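Local coordinates for tellurite resistance protein of COG3793 (Nostoc punctiforme, PDB 2OU3) that probably takes part in tellurite resistance and binds zinc and 1H-indole-3-carbaldehyde, at residues A93-L98 with L126-E131; P24-S29 with W61-W66. All blocks are in the same frame, centred on the assembly; numbering follows the deposited sequence.

Interaction 1. Residues A93-L98 with L126-E131. With I3A (1H-indole-3-carbaldehyde), chain E.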
loop_
_atom_site.group_PDB
_atom_site.type_symbol
_atom_site.label_atom_id
_atom_site.label_comp_id
_atom_site.label_asym_id
_atom_site.label_seq_id
_atom_site.Cartn_x
_atom_site.Cartn_y
_atom_site.Cartn_z
ATOM N N ALA A 93 13.235 11.004 -9.881
ATOM C CA ALA A 93 12.464 10.541 -8.740
ATOM C C ALA A 93 12.686 11.395 -7.495
ATOM O O ALA A 93 12.399 10.966 -6.385
ATOM C CB ALA A 93 12.841 9.076 -8.446
ATOM N N GLN A 94 13.169 12.623 -7.680
ATOM C CA GLN A 94 13.594 13.450 -6.538
ATOM C C GLN A 94 12.505 13.638 -5.484
ATOM O O GLN A 94 12.768 13.479 -4.304
ATOM C CB GLN A 94 14.120 14.810 -7.002
ATOM C CG GLN A 94 15.502 14.761 -7.713
ATOM C CD GLN A 94 15.426 14.422 -9.191
ATOM O OE1 GLN A 94 14.360 14.081 -9.726
ATOM N NE2 GLN A 94 16.571 14.497 -9.861
ATOM N N ARG A 95 11.286 13.987 -5.903
ATOM C CA ARG A 95 10.209 14.240 -4.936
ATOM C C ARG A 95 9.749 12.942 -4.272
ATOM O O ARG A 95 9.424 12.902 -3.097
ATOM C CB ARG A 95 9.026 14.917 -5.593
ATOM C CG ARG A 95 9.352 16.301 -6.154
ATOM C CD ARG A 95 8.110 16.902 -6.778
ATOM N NE ARG A 95 8.405 18.142 -7.471
ATOM C CZ ARG A 95 7.476 18.986 -7.907
ATOM N NH1 ARG A 95 6.184 18.742 -7.745
ATOM N NH2 ARG A 95 7.849 20.082 -8.497
ATOM N N ASP A 96 9.738 11.888 -5.069
ATOM C CA ASP A 96 9.365 10.555 -4.654
ATOM C C ASP A 96 10.358 10.073 -3.572
ATOM O O ASP A 96 9.969 9.594 -2.517
ATOM C CB ASP A 96 9.373 9.720 -5.937
ATOM C CG ASP A 96 8.971 8.257 -5.754
ATOM O OD1 ASP A 96 8.713 7.783 -4.618
ATOM O OD2 ASP A 96 8.883 7.604 -6.839
ATOM N N ILE A 97 11.649 10.238 -3.838
ATOM C CA ILE A 97 12.668 9.856 -2.895
ATOM C C ILE A 97 12.433 10.610 -1.559
ATOM O O ILE A 97 12.508 10.024 -0.478
ATOM C CB ILE A 97 14.111 10.218 -3.442
ATOM C CG1 ILE A 97 14.547 9.276 -4.592
ATOM C CG2 ILE A 97 15.153 10.220 -2.297
ATOM C CD1 ILE A 97 15.654 9.870 -5.530
ATOM N N LEU A 98 12.199 11.914 -1.657
ATOM C CA LEU A 98 12.052 12.773 -0.448
ATOM C C LEU A 98 10.893 12.326 0.406
ATOM O O LEU A 98 11.013 12.219 1.622
ATOM C CB LEU A 98 11.874 14.231 -0.852
ATOM C CG LEU A 98 12.207 15.195 0.295
ATOM C CD1 LEU A 98 13.744 15.204 0.328
ATOM C CD2 LEU A 98 11.687 16.606 0.119
ATOM N N LEU A 126 18.863 17.716 -3.846
ATOM C CA LEU A 126 17.970 17.223 -4.899
ATOM C C LEU A 126 17.374 18.295 -5.803
ATOM O O LEU A 126 16.761 17.966 -6.819
ATOM C CB LEU A 126 16.850 16.388 -4.277
ATOM C CG LEU A 126 17.249 15.053 -3.677
ATOM C CD1 LEU A 126 16.023 14.440 -3.090
ATOM C CD2 LEU A 126 17.883 14.117 -4.720
ATOM N N GLY A 127 17.536 19.572 -5.460
ATOM C CA GLY A 127 16.986 20.651 -6.269
ATOM C C GLY A 127 15.488 20.904 -6.108
ATOM O O GLY A 127 14.855 21.534 -6.973
ATOM N N ILE A 128 14.929 20.466 -4.989
ATOM C CA ILE A 128 13.488 20.613 -4.715
ATOM C C ILE A 128 13.280 21.929 -3.956
ATOM O O ILE A 128 13.957 22.176 -2.954
ATOM C CB ILE A 128 12.961 19.422 -3.841
ATOM C CG1 ILE A 128 13.269 18.069 -4.497
ATOM C CG2 ILE A 128 11.464 19.548 -3.564
ATOM C CD1 ILE A 128 12.941 16.849 -3.610
ATOM N N LYS A 129 12.372 22.771 -4.449
ATOM C CA LYS A 129 12.065 24.063 -3.814
ATOM C C LYS A 129 11.331 23.883 -2.493
ATOM O O LYS A 129 10.573 22.905 -2.306
ATOM C CB LYS A 129 11.259 24.955 -4.767
ATOM C CG LYS A 129 12.102 25.407 -5.960
ATOM C CD LYS A 129 11.658 26.718 -6.576
ATOM C CE LYS A 129 12.678 27.216 -7.616
ATOM N NZ LYS A 129 12.662 26.348 -8.827
ATOM N N GLU A 130 11.557 24.829 -1.569
ATOM C CA GLU A 130 10.943 24.757 -0.238
ATOM C C GLU A 130 9.447 24.588 -0.278
ATOM O O GLU A 130 8.879 23.843 0.541
ATOM C CB GLU A 130 11.252 26.017 0.567
ATOM C CG GLU A 130 10.620 26.066 1.989
ATOM C CD GLU A 130 11.233 25.067 2.929
ATOM O OE1 GLU A 130 12.266 24.448 2.602
ATOM O OE2 GLU A 130 10.687 24.912 4.023
ATOM N N GLU A 131 8.766 25.303 -1.164
ATOM C CA GLU A 131 7.312 25.152 -1.232
ATOM C C GLU A 131 6.932 23.694 -1.468
ATOM O O GLU A 131 5.956 23.202 -0.904
ATOM C CB GLU A 131 6.682 26.034 -2.326
ATOM C CG GLU A 131 5.176 25.774 -2.491
HETATM O O I3A E . 11.506 0.778 -7.352
HETATM C "C3'" I3A E . 10.725 1.498 -6.735
HETATM C C3 I3A E . 10.632 2.920 -7.147
HETATM C C2 I3A E . 9.762 3.821 -6.596
HETATM N N I3A E . 9.944 5.022 -7.243
HETATM C C8 I3A E . 10.900 4.932 -8.191
HETATM C C9 I3A E . 11.419 3.558 -8.207
HETATM C C4 I3A E . 12.402 3.164 -9.128
HETATM C C5 I3A E . 12.904 4.108 -9.991
HETATM C C6 I3A E . 12.421 5.427 -10.000
HETATM C C7 I3A E . 11.431 5.816 -9.111
HETATM O O HOH W 1 18.733 16.104 -8.703
#
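The first turn of helix 94-106 packs against the helix-loop-helix turn 126-131, where Leu126 and Ile128 lie over Gln94 and Leu98. Ile128 reaches in with the end of its longer branch: CD1 sits 3.4 Å from the carbonyl O of Gln94 and 3.9 Å from CD2 of Leu98, whose side chain runs past it in the opposite direction. With CG1 anti to its own carbonyl carbon (chi1 -55°), the extended isoleucine delivers that methyl to the helix. Leu126 divides its two methyls, CD2 lying 3.9 Å from Gln94 CG and CD1 4.2 Å from Leu98 CD1. Between these two apolar residues the chain reverses through a Schellman motif, in which Gly127 takes the positive phi (78°) that ends helix 113-126, and Lys129 then occupies the N-cap position of helix 130-154. Gln94 suits the border of this apolar patch: its CH2 groups pack on Leu126, while the chain bends at chi2, and NE2 is hydrogen-bonded to Ser91 O and donates to a water, which in turn gives a weak bond to Leu126 O. Asp96 starts away from Leu126 and Ile128, and its OD2 accepts the indole N-H of the bound 1H-indole-3-carbaldehyde at 2.8 Å, nearly straight at 165°. OD2 is also hydrogen-bonded to Tyr155 OH of the second subunit, and OD1 to Tyr32 OH.

Interaction 2. Residues P24-S29 with W61-W66; sequences PTNEDS and WGVADW. With I3A (1H-indole-3-carbaldehyde), chain E.
The N-terminal turn of helix 26-41, one wall of the indole-carbaldehyde pocket, meets the turn 61-66 that joins helix 48-60 to helix 65-73. Its polar link runs from Asn26 to Ala64: the amide N of Ala64 donates to Asn26 OD1 at 2.9 Å and 168°, approaching from above the carbonyl plane. Asparagine suits the place because its short side chain, with CG anti to its carbonyl carbon (chi1 -70°), sets the amide against the backbone of the turn, where ND2 also lies 3.5 Å from the small CB of Ala64. Val63 packs on the buried Ser29, its CG1 methyl 3.6 Å from Ser29 CB. Ser29 OG donates to the ligand's aldehyde O at 2.8 Å. The same hydroxyl lies at the edge of the Trp61 ring, near its plane, whereas the ligand's aldehyde carbon C3' lies over one face, 3.3 Å from CZ3. A flat tryptophan can thus cover the aldehyde and still pack edgewise on the serine. Farther out, the Trp66 indole meets Asn26 obliquely, its CZ2 3.8 Å from Asn26 CB. In one of the two conformers of Glu27, a water tentatively bridges Glu27 OE2 and Trp66 NE1. Thr25 is the N-cap of helix 26-41, its OG1 accepting from Asp28 N at 3.1 Å. Gly62, with positive phi, lets the chain leave helix 48-60. Tyr161 OH of the second subunit bonds both Thr25 N and Asp28 OD2. Around this junction, Ile14 of helix 4-18 touches Pro24 and Trp61, Phe18 and Phe57 meet Trp61 edge-to-face, and Val67 and Ile68 of helix 65-73 pack on Asn26 and Val63, respectively.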
loop_
_atom_site.group_PDB
_atom_site.type_symbol
_atom_site.label_atom_id
_atom_site.label_comp_id
_atom_site.label_asym_id
_atom_site.label_seq_id
_atom_site.Cartn_x
_atom_site.Cartn_y
_atom_site.Cartn_z
ATOM N N PRO A 24 9.617 -1.492 -11.816
ATOM C CA PRO A 24 11.032 -1.118 -11.987
ATOM C C PRO A 24 11.958 -2.331 -11.918
ATOM O O PRO A 24 11.648 -3.334 -11.236
ATOM C CB PRO A 24 11.305 -0.169 -10.794
ATOM C CG PRO A 24 9.950 0.381 -10.465
ATOM C CD PRO A 24 9.025 -0.799 -10.648
ATOM N N THR A 25 13.100 -2.221 -12.590
ATOM C CA THR A 25 14.129 -3.244 -12.504
ATOM C C THR A 25 14.562 -3.359 -11.056
ATOM O O THR A 25 14.444 -2.383 -10.282
ATOM C CB THR A 25 15.337 -2.894 -13.389
ATOM O OG1 THR A 25 15.870 -1.654 -12.964
ATOM C CG2 THR A 25 14.927 -2.811 -14.895
ATOM N N ASN A 26 15.061 -4.529 -10.680
ATOM C CA ASN A 26 15.646 -4.664 -9.335
ATOM C C ASN A 26 16.754 -3.668 -9.085
ATOM O O ASN A 26 16.881 -3.146 -7.960
ATOM C CB ASN A 26 16.178 -6.056 -9.075
ATOM C CG ASN A 26 15.067 -7.064 -8.933
ATOM O OD1 ASN A 26 14.173 -6.905 -8.123
ATOM N ND2 ASN A 26 15.112 -8.095 -9.744
ATOM N N GLU A 27 17.557 -3.405 -10.113
ATOM C CA GLU A 27 18.628 -2.422 -10.031
ATOM C C GLU A 27 18.090 -1.027 -9.648
ATOM O O GLU A 27 18.627 -0.346 -8.800
ATOM C CB GLU A 27 19.360 -2.388 -11.363
ATOM C CG GLU A 27 20.234 -3.641 -11.603
ATOM C CD GLU A 27 19.451 -4.924 -11.963
ATOM O OE1 GLU A 27 18.355 -4.820 -12.547
ATOM O OE2 GLU A 27 19.965 -6.039 -11.676
ATOM N N ASP A 28 17.021 -0.608 -10.321
ATOM C CA ASP A 28 16.375 0.665 -10.021
ATOM C C ASP A 28 15.747 0.711 -8.631
ATOM O O ASP A 28 15.858 1.726 -7.943
ATOM C CB ASP A 28 15.335 1.052 -11.075
ATOM C CG ASP A 28 15.942 1.786 -12.289
ATOM O OD1 ASP A 28 17.146 2.169 -12.245
ATOM O OD2 ASP A 28 15.183 2.019 -13.276
ATOM N N SER A 29 15.102 -0.379 -8.204
ATOM C CA SER A 29 14.570 -0.428 -6.845
ATOM C C SER A 29 15.696 -0.248 -5.846
ATOM O O SER A 29 15.563 0.501 -4.865
ATOM C CB SER A 29 13.803 -1.746 -6.570
ATOM O OG SER A 29 12.587 -1.815 -7.324
ATOM N N TRP A 61 7.417 -4.680 -2.473
ATOM C CA TRP A 61 7.261 -4.564 -3.941
ATOM C C TRP A 61 7.606 -5.858 -4.666
ATOM O O TRP A 61 7.455 -5.955 -5.885
ATOM C CB TRP A 61 8.124 -3.476 -4.567
ATOM C CG TRP A 61 8.154 -2.210 -3.781
ATOM C CD1 TRP A 61 7.158 -1.718 -3.006
ATOM C CD2 TRP A 61 9.243 -1.288 -3.677
ATOM N NE1 TRP A 61 7.558 -0.543 -2.416
ATOM C CE2 TRP A 61 8.829 -0.250 -2.828
ATOM C CE3 TRP A 61 10.529 -1.225 -4.242
ATOM C CZ2 TRP A 61 9.661 0.822 -2.499
ATOM C CZ3 TRP A 61 11.341 -0.174 -3.918
ATOM C CH2 TRP A 61 10.909 0.839 -3.050
ATOM N N GLY A 62 8.104 -6.832 -3.943
ATOM C CA GLY A 62 8.465 -8.134 -4.533
ATOM C C GLY A 62 9.807 -8.162 -5.244
ATOM O O GLY A 62 10.073 -9.048 -6.082
ATOM N N VAL A 63 10.676 -7.208 -4.899
ATOM C CA VAL A 63 12.075 -7.198 -5.391
ATOM C C VAL A 63 12.793 -8.534 -5.141
ATOM O O VAL A 63 12.449 -9.284 -4.220
ATOM C CB VAL A 63 12.926 -6.052 -4.801
ATOM C CG1 VAL A 63 12.351 -4.728 -5.192
ATOM C CG2 VAL A 63 13.128 -6.178 -3.249
ATOM N N ALA A 64 13.756 -8.849 -6.008
ATOM C CA ALA A 64 14.636 -9.992 -5.807
ATOM C C ALA A 64 15.287 -9.904 -4.445
ATOM O O ALA A 64 15.540 -8.797 -3.962
ATOM C CB ALA A 64 15.727 -10.058 -6.930
ATOM N N ASP A 65 15.543 -11.068 -3.816
ATOM C CA ASP A 65 16.174 -11.137 -2.491
ATOM C C ASP A 65 17.499 -10.403 -2.393
ATOM O O ASP A 65 17.822 -9.824 -1.350
ATOM C CB ASP A 65 16.443 -12.584 -2.084
ATOM C CG ASP A 65 15.172 -13.325 -1.665
ATOM O OD1 ASP A 65 14.073 -12.724 -1.623
ATOM O OD2 ASP A 65 15.303 -14.520 -1.378
ATOM N N TRP A 66 18.304 -10.473 -3.451
ATOM C CA TRP A 66 19.563 -9.748 -3.432
ATOM C C TRP A 66 19.398 -8.275 -3.040
ATOM O O TRP A 66 20.285 -7.704 -2.406
ATOM C CB TRP A 66 20.353 -9.866 -4.754
ATOM C CG TRP A 66 19.912 -8.993 -5.927
ATOM C CD1 TRP A 66 19.202 -9.405 -7.029
ATOM C CD2 TRP A 66 20.242 -7.611 -6.163
ATOM N NE1 TRP A 66 19.041 -8.361 -7.897
ATOM C CE2 TRP A 66 19.668 -7.250 -7.398
ATOM C CE3 TRP A 66 20.949 -6.644 -5.441
ATOM C CZ2 TRP A 66 19.766 -5.971 -7.916
ATOM C CZ3 TRP A 66 21.062 -5.367 -5.962
ATOM C CH2 TRP A 66 20.471 -5.041 -7.186
HETATM O O I3A E . 11.506 0.778 -7.352
HETATM C "C3'" I3A E . 10.725 1.498 -6.735
HETATM C C3 I3A E . 10.632 2.920 -7.147
HETATM C C2 I3A E . 9.762 3.821 -6.596
HETATM N N I3A E . 9.944 5.022 -7.243
HETATM C C8 I3A E . 10.900 4.932 -8.191
HETATM C C9 I3A E . 11.419 3.558 -8.207
HETATM C C4 I3A E . 12.402 3.164 -9.128
HETATM C C5 I3A E . 12.904 4.108 -9.991
HETATM C C6 I3A E . 12.421 5.427 -10.000
HETATM C C7 I3A E . 11.431 5.816 -9.111
HETATM O O HOH W 2 18.288 -8.270 -10.985
#

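From the N terminus, helix 4-18 leads to the start of helix 26-41, and interaction 2 forms when the chain, having run through helices 26-41 and 48-60, returns at 61-66. After helices 65-73 and 80-84, interaction 1 opens at 93-98 and closes at 126-131, once helices 94-106 and 113-126 have been traversed. The two loops therefore follow in series, neither nested nor crossed. Their centres are 22 Å apart and they do not touch, yet residues of both line the same 1H-indole-3-carbaldehyde, chiefly toward the aldehyde in interaction 2 and toward the indole nitrogen in interaction 1. Each also touches the second subunit, so the ligand site lies close to the dimer interface.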